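Local coordinates for afamin (Homo sapiens, PDB 6FAK), which carries hydrophobic molecules in body fluids, binding vitamin E and keeping lipidated Wnt proteins soluble and active, at residues N139-L142 and Y143-R147; K262-N265 and H266-S269; K386-K389 and M390-E394. All coordinates share one frame; numbering follows the deposited sequence.

Interaction 1: N139-L142 and Y143-R147; sequences NHFL and YEVAR
Between Asn139 and Tyr143 the helix makes the straightest of four consecutive i to i+4 backbone hydrogen bonds: Tyr143 N donates to Asn139 O at 3.0 Å with an N-H...O angle of 174°. Glu144, Val145 and Ala146 bond in the same way to the carbonyls of His140, Phe141 and Leu142, so the turn is unbroken alpha-helix. On one flank, in the conformer described, the ring of His140 crosses the carboxylate of Glu144, NE2 lying 2.7 Å from OE2 with ring and carboxylate planes 49° apart. Glu144 CG, beside its backbone N, comes 3.4 Å from His140 CD2, and the bend at chi2 then turns the carboxylate so that OE2 meets the ring. The other oxygen faces forward along the helix: Glu144 OE1 forms a salt bridge with Arg148 and a weak one with Arg147 NH1 at 3.5 Å. Positive groups therefore gather round this buried carboxylate and would be expected to favour its ionised form.

Equally provisional, resting on the same His140 conformer, is a T-shaped pair: Tyr143 turns its ring edge to the His140 face, centroids 5.7 Å apart. Its own face carries Arg147 CD over the centre, while the hydroxyl is hydrogen-bonded to Ala37 O. Along another flank Val145 CG2 makes a CH-pi contact 3.8 Å from the Phe141 ring centroid; Phe141 CG, anti to the backbone N (chi1 169°), stands the ring out from the helix, where that methyl leans back over its face. Phe141 and Val145 also pack on helix 154-171, whereas Asn139 and Tyr143 meet helices 22-33 and 39-58. Such i to i+3 and i to i+4 pairing is that of an alpha-helix, here helix 134-148, packed between those three helices in the all-helical first albumin domain.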
# COMPACT_ATOMS: atom_id res chain seq x y z
N ASN A 139 -5.98 -16.02 17.57
CA ASN A 139 -5.92 -14.78 18.34
C ASN A 139 -4.50 -14.21 18.35
O ASN A 139 -4.33 -13.04 18.07
CB ASN A 139 -6.42 -14.93 19.77
CG ASN A 139 -7.94 -14.97 19.88
OD1 ASN A 139 -8.66 -14.63 18.94
ND2 ASN A 139 -8.44 -15.38 21.05
N HIS A 140 -3.51 -15.04 18.65
CA HIS A 140 -2.11 -14.59 18.70
C HIS A 140 -1.57 -14.22 17.30
O HIS A 140 -0.89 -13.19 17.15
CB HIS A 140 -1.20 -15.62 19.40
CG HIS A 140 0.15 -15.08 19.76
ND1 HIS A 140 0.48 -14.69 21.04
CD2 HIS A 140 1.25 -14.86 19.01
CE1 HIS A 140 1.72 -14.24 21.05
NE2 HIS A 140 2.21 -14.34 19.83
N PHE A 141 -1.90 -15.01 16.29
CA PHE A 141 -1.57 -14.67 14.87
C PHE A 141 -2.07 -13.26 14.45
O PHE A 141 -1.30 -12.46 13.92
CB PHE A 141 -2.19 -15.71 13.92
CG PHE A 141 -2.15 -15.31 12.46
CD1 PHE A 141 -1.00 -15.53 11.69
CD2 PHE A 141 -3.25 -14.72 11.85
CE1 PHE A 141 -0.95 -15.15 10.37
CE2 PHE A 141 -3.21 -14.35 10.53
CZ PHE A 141 -2.06 -14.57 9.80
N LEU A 142 -3.35 -13.01 14.70
CA LEU A 142 -4.00 -11.80 14.38
C LEU A 142 -3.42 -10.58 15.14
O LEU A 142 -3.21 -9.53 14.54
CB LEU A 142 -5.49 -11.95 14.65
CG LEU A 142 -6.55 -11.27 13.83
CD1 LEU A 142 -6.21 -11.21 12.35
CD2 LEU A 142 -7.89 -12.00 14.04
N TYR A 143 -3.18 -10.74 16.44
CA TYR A 143 -2.38 -9.78 17.21
C TYR A 143 -1.05 -9.45 16.54
O TYR A 143 -0.70 -8.27 16.40
CB TYR A 143 -2.15 -10.33 18.62
CG TYR A 143 -1.10 -9.70 19.46
CD1 TYR A 143 -1.30 -8.46 20.03
CD2 TYR A 143 0.10 -10.37 19.75
CE1 TYR A 143 -0.33 -7.86 20.83
CE2 TYR A 143 1.07 -9.79 20.56
CZ TYR A 143 0.83 -8.55 21.12
OH TYR A 143 1.77 -7.98 21.93
N GLU A 144 -0.28 -10.48 16.17
CA GLU A 144 1.08 -10.28 15.69
C GLU A 144 1.06 -9.64 14.30
O GLU A 144 1.89 -8.73 14.02
CB GLU A 144 1.89 -11.59 15.71
CG GLU A 144 2.14 -12.22 17.11
CD GLU A 144 3.04 -11.44 18.06
OE1 GLU A 144 3.56 -10.37 17.69
OE2 GLU A 144 3.25 -11.92 19.23
N VAL A 145 0.09 -10.03 13.48
CA VAL A 145 -0.07 -9.43 12.15
C VAL A 145 -0.53 -7.97 12.22
O VAL A 145 0.05 -7.09 11.57
CB VAL A 145 -0.96 -10.31 11.25
CG1 VAL A 145 -1.12 -9.66 9.89
CG2 VAL A 145 -0.27 -11.66 11.02
N ALA A 146 -1.54 -7.68 13.03
CA ALA A 146 -2.14 -6.35 13.08
C ALA A 146 -1.19 -5.27 13.62
O ALA A 146 -1.10 -4.19 13.07
CB ALA A 146 -3.41 -6.37 13.88
N ARG A 147 -0.43 -5.59 14.67
CA ARG A 147 0.54 -4.62 15.21
C ARG A 147 1.65 -4.31 14.23
O ARG A 147 2.19 -3.20 14.27
CB ARG A 147 1.10 -5.07 16.59
CG ARG A 147 1.92 -6.36 16.57
CD ARG A 147 1.90 -7.08 17.93
NE ARG A 147 2.44 -6.20 18.98
CZ ARG A 147 3.54 -6.40 19.69
NH1 ARG A 147 4.25 -7.51 19.52
NH2 ARG A 147 3.93 -5.48 20.57

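Interaction 2: K262-N265 and H266-S269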
# COMPACT_ATOMS: atom_id res chain seq x y z
N LYS A 262 -21.86 -2.40 3.34
CA LYS A 262 -22.75 -1.51 2.58
C LYS A 262 -22.35 -1.37 1.09
O LYS A 262 -23.20 -1.44 0.21
CB LYS A 262 -22.79 -0.13 3.24
CG LYS A 262 -23.82 0.84 2.64
CD LYS A 262 -23.90 2.12 3.48
CE LYS A 262 -25.09 2.98 3.06
NZ LYS A 262 -25.06 4.35 3.68
N VAL A 263 -21.06 -1.14 0.81
CA VAL A 263 -20.59 -1.02 -0.55
C VAL A 263 -20.90 -2.33 -1.36
O VAL A 263 -21.48 -2.26 -2.48
CB VAL A 263 -19.09 -0.63 -0.60
CG1 VAL A 263 -18.49 -0.82 -1.97
CG2 VAL A 263 -18.87 0.82 -0.15
N MET A 264 -20.62 -3.48 -0.77
CA MET A 264 -20.80 -4.77 -1.46
C MET A 264 -22.28 -5.05 -1.71
O MET A 264 -22.67 -5.46 -2.83
CB MET A 264 -20.13 -5.90 -0.68
CG MET A 264 -18.64 -5.68 -0.49
SD MET A 264 -17.82 -5.21 -2.03
CE MET A 264 -16.17 -4.85 -1.47
N ASN A 265 -23.10 -4.75 -0.71
CA ASN A 265 -24.54 -4.80 -0.85
C ASN A 265 -25.08 -3.84 -1.91
O ASN A 265 -25.94 -4.24 -2.70
CB ASN A 265 -25.25 -4.61 0.50
CG ASN A 265 -24.97 -5.78 1.48
OD1 ASN A 265 -24.37 -6.82 1.11
ND2 ASN A 265 -25.38 -5.60 2.74
N HIS A 266 -24.60 -2.59 -1.93
CA HIS A 266 -24.93 -1.63 -3.02
C HIS A 266 -24.58 -2.21 -4.42
O HIS A 266 -25.42 -2.25 -5.32
CB HIS A 266 -24.20 -0.31 -2.80
CG HIS A 266 -24.65 0.82 -3.66
ND1 HIS A 266 -24.58 2.12 -3.24
CD2 HIS A 266 -25.18 0.85 -4.91
CE1 HIS A 266 -25.05 2.92 -4.18
NE2 HIS A 266 -25.42 2.17 -5.20
N ILE A 267 -23.37 -2.69 -4.59
CA ILE A 267 -22.94 -3.34 -5.82
C ILE A 267 -23.86 -4.53 -6.16
O ILE A 267 -24.52 -4.53 -7.20
CB ILE A 267 -21.47 -3.77 -5.71
CG1 ILE A 267 -20.56 -2.52 -5.70
CG2 ILE A 267 -21.03 -4.71 -6.84
CD1 ILE A 267 -19.11 -2.79 -5.40
N CYS A 268 -23.93 -5.51 -5.26
CA CYS A 268 -24.76 -6.72 -5.46
C CYS A 268 -26.24 -6.50 -5.66
O CYS A 268 -26.82 -7.11 -6.55
CB CYS A 268 -24.57 -7.70 -4.30
SG CYS A 268 -22.99 -8.51 -4.43
N SER A 269 -26.85 -5.59 -4.90
CA SER A 269 -28.28 -5.33 -5.04
C SER A 269 -28.66 -4.60 -6.34
O SER A 269 -29.85 -4.30 -6.56
CB SER A 269 -28.87 -4.63 -3.81
OG SER A 269 -28.98 -3.23 -3.98
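Lys262 begins the turn by offering its carbonyl to His266, whose N lies 2.8 Å from Lys262 O with an N-H...O angle of 167°. The His266 ring swings away from this turn toward helix 231-250, where ND1 is hydrogen-bonded to Asp240 and NE2 to Glu233; two carboxylates at its two nitrogens fix the ring's rotation and would be expected to favour a protonated imidazole.

Val263 O receives Ile267 N almost straight, at 174°. Their side chains lie alongside each other and point the same way, with Val263 CG1 and Ile267 CD1 4.0 Å apart. Ile267 has CG1 beside its backbone N (chi1 -70°), which carries CD1 back along the helix to this methyl.

The next carbonyl, Met264 O, holds Cys268 N at 2.7 Å. Met264 also brings SD to 4.3 Å from Ile267 CD1, a loose apolar touch, and rests on helix 288-295. A tetraethylene glycol bound nearby probably came from the crystallisation liquor, though such molecules often mark pockets.

Asn265 O closes the series with Ser269 N at 2.7 Å, a bond that reaches just beyond the last helical residue. Cys268, one position earlier, forms a disulfide with Cys282, whose sequence neighbour Cys281 pairs with Cys292. Adjacent cysteines with separate partners are the disulfide pattern of the albumin family, here at the end of helix 253-268 in the region forming the pocket for hydrophobic ligands.

Interaction 3: K386-K389 and M390-E394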
# COMPACT_ATOMS: atom_id res chain seq x y z
N LYS A 386 4.25 9.98 -23.69
CA LYS A 386 5.40 10.15 -22.82
C LYS A 386 5.41 9.10 -21.72
O LYS A 386 6.44 8.51 -21.45
CB LYS A 386 5.47 11.55 -22.21
CG LYS A 386 5.82 12.63 -23.23
CD LYS A 386 5.67 14.06 -22.71
CE LYS A 386 5.93 15.08 -23.81
NZ LYS A 386 6.67 16.26 -23.32
N SER A 387 4.26 8.86 -21.08
CA SER A 387 4.21 7.89 -19.97
C SER A 387 4.50 6.50 -20.50
O SER A 387 5.28 5.75 -19.93
CB SER A 387 2.84 7.91 -19.26
OG SER A 387 2.55 9.23 -18.82
N LEU A 388 3.87 6.19 -21.62
CA LEU A 388 4.01 4.88 -22.24
C LEU A 388 5.46 4.60 -22.67
O LEU A 388 5.98 3.53 -22.39
CB LEU A 388 3.08 4.83 -23.42
CG LEU A 388 2.99 3.57 -24.25
CD1 LEU A 388 2.62 2.37 -23.40
CD2 LEU A 388 1.93 3.83 -25.32
N LYS A 389 6.11 5.57 -23.31
CA LYS A 389 7.53 5.42 -23.66
C LYS A 389 8.42 5.14 -22.45
O LYS A 389 9.37 4.37 -22.55
CB LYS A 389 8.05 6.66 -24.39
CG LYS A 389 7.40 6.93 -25.76
CD LYS A 389 8.30 6.67 -26.97
CE LYS A 389 8.40 5.19 -27.33
NZ LYS A 389 7.26 4.74 -28.18
N MET A 390 8.13 5.78 -21.32
CA MET A 390 8.92 5.59 -20.08
C MET A 390 8.78 4.16 -19.57
O MET A 390 9.78 3.50 -19.24
CB MET A 390 8.52 6.58 -18.98
CG MET A 390 9.07 8.00 -19.21
SD MET A 390 8.58 9.21 -17.95
CE MET A 390 8.67 10.74 -18.89
N VAL A 391 7.55 3.67 -19.52
CA VAL A 391 7.31 2.30 -19.13
C VAL A 391 7.96 1.31 -20.07
O VAL A 391 8.55 0.31 -19.62
CB VAL A 391 5.81 2.03 -18.98
CG1 VAL A 391 5.51 0.56 -18.83
CG2 VAL A 391 5.32 2.79 -17.74
N GLN A 392 7.85 1.57 -21.36
CA GLN A 392 8.50 0.71 -22.35
C GLN A 392 10.03 0.63 -22.12
O GLN A 392 10.60 -0.44 -22.18
CB GLN A 392 8.19 1.18 -23.77
CG GLN A 392 6.77 0.85 -24.18
CD GLN A 392 6.35 1.51 -25.49
OE1 GLN A 392 6.81 2.59 -25.85
NE2 GLN A 392 5.45 0.85 -26.20
N GLN A 393 10.66 1.77 -21.83
CA GLN A 393 12.09 1.81 -21.54
C GLN A 393 12.44 1.02 -20.26
O GLN A 393 13.36 0.19 -20.27
CB GLN A 393 12.58 3.27 -21.45
CG GLN A 393 12.55 3.96 -22.82
CD GLN A 393 13.15 5.36 -22.84
OE1 GLN A 393 13.08 6.11 -21.86
NE2 GLN A 393 13.77 5.71 -23.96
N GLU A 394 11.67 1.23 -19.19
CA GLU A 394 11.87 0.51 -17.94
C GLU A 394 11.69 -1.00 -18.15
O GLU A 394 12.52 -1.77 -17.65
CB GLU A 394 10.96 1.03 -16.82
CG GLU A 394 11.16 2.49 -16.39
CD GLU A 394 9.96 3.13 -15.67
OE1 GLU A 394 8.79 2.74 -15.91
OE2 GLU A 394 10.16 4.07 -14.84
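Lys386 to Gln393 follow regular alpha-helical geometry, with four i to i+4 hydrogen bonds of which Val391 N to Ser387 O is the straightest, at 168° and 3.1 Å, and Gln392 N to Leu388 O the shortest, at 2.9 Å. The side-chain contact centres on Gln392, which reaches back toward the preceding turn. Its CG stands beside the backbone N (chi1 -73°) and the chain runs extended from there, bringing the amide beside Leu388 and within reach of the Lys389 ammonium. Gln392 CD comes 4.1 Å from Leu388 CG, so the amide meets the branch point of the leucine. The amide oxygen, OE1, accepts a weak hydrogen bond from Lys389 NZ at 3.2 Å. The lysine gets there by curling: chi2, chi3 and chi4 are all bent, and its CE also lies close, 3.4 Å from Gln392 OE1. Replacing Gln392 with an alanine would probably leave the Lys389 ammonium without this acceptor, set its curled chain free to turn, and uncover the side of Leu388 on which the amide lies.

Met390 lies back over the first turn, its CG 3.5 Å from Lys386 O, and Gln393 places CG 3.2 Å from Lys389 O; both are exposed. Lysines, glutamines and methionine thus form the outer side of the helix. The remaining flank faces the protein: Ser387, Leu388 and Val391 lie against Phe447, and Val391 also meets Val450, both on helix 446-462. A bound N-acetylglucosamine lies near Leu388 as well, so the surroundings of that side chain are not protein alone. Ser387 OG is hydrogen-bonded to Glu348 of helix 346-363, and Glu394 forms a salt bridge with Arg486 of helix 485-490, so this part of the long helix 376-417 packs among three other helices.

The three contacts follow in series along the chain, each about two turns of one helix: interaction 1 on helix 134-148, interaction 2 on helix 253-268 and interaction 3 on helix 376-417. Each falls in a different one of the three albumin repeats. None touches another. The centres of interaction 1 and interaction 2 are 29 Å apart, and those of interaction 2 and interaction 3 are 37 Å apart. Interaction 1 and interaction 3 lie on opposite sides of the chain's centre, with 41 Å between their centres. Burial falls in chain order, from enclosed to partly buried to surface. All are local contacts within a helix of this predominantly helical carrier, and only interaction 2 lies in the hydrophobic ligand pocket region.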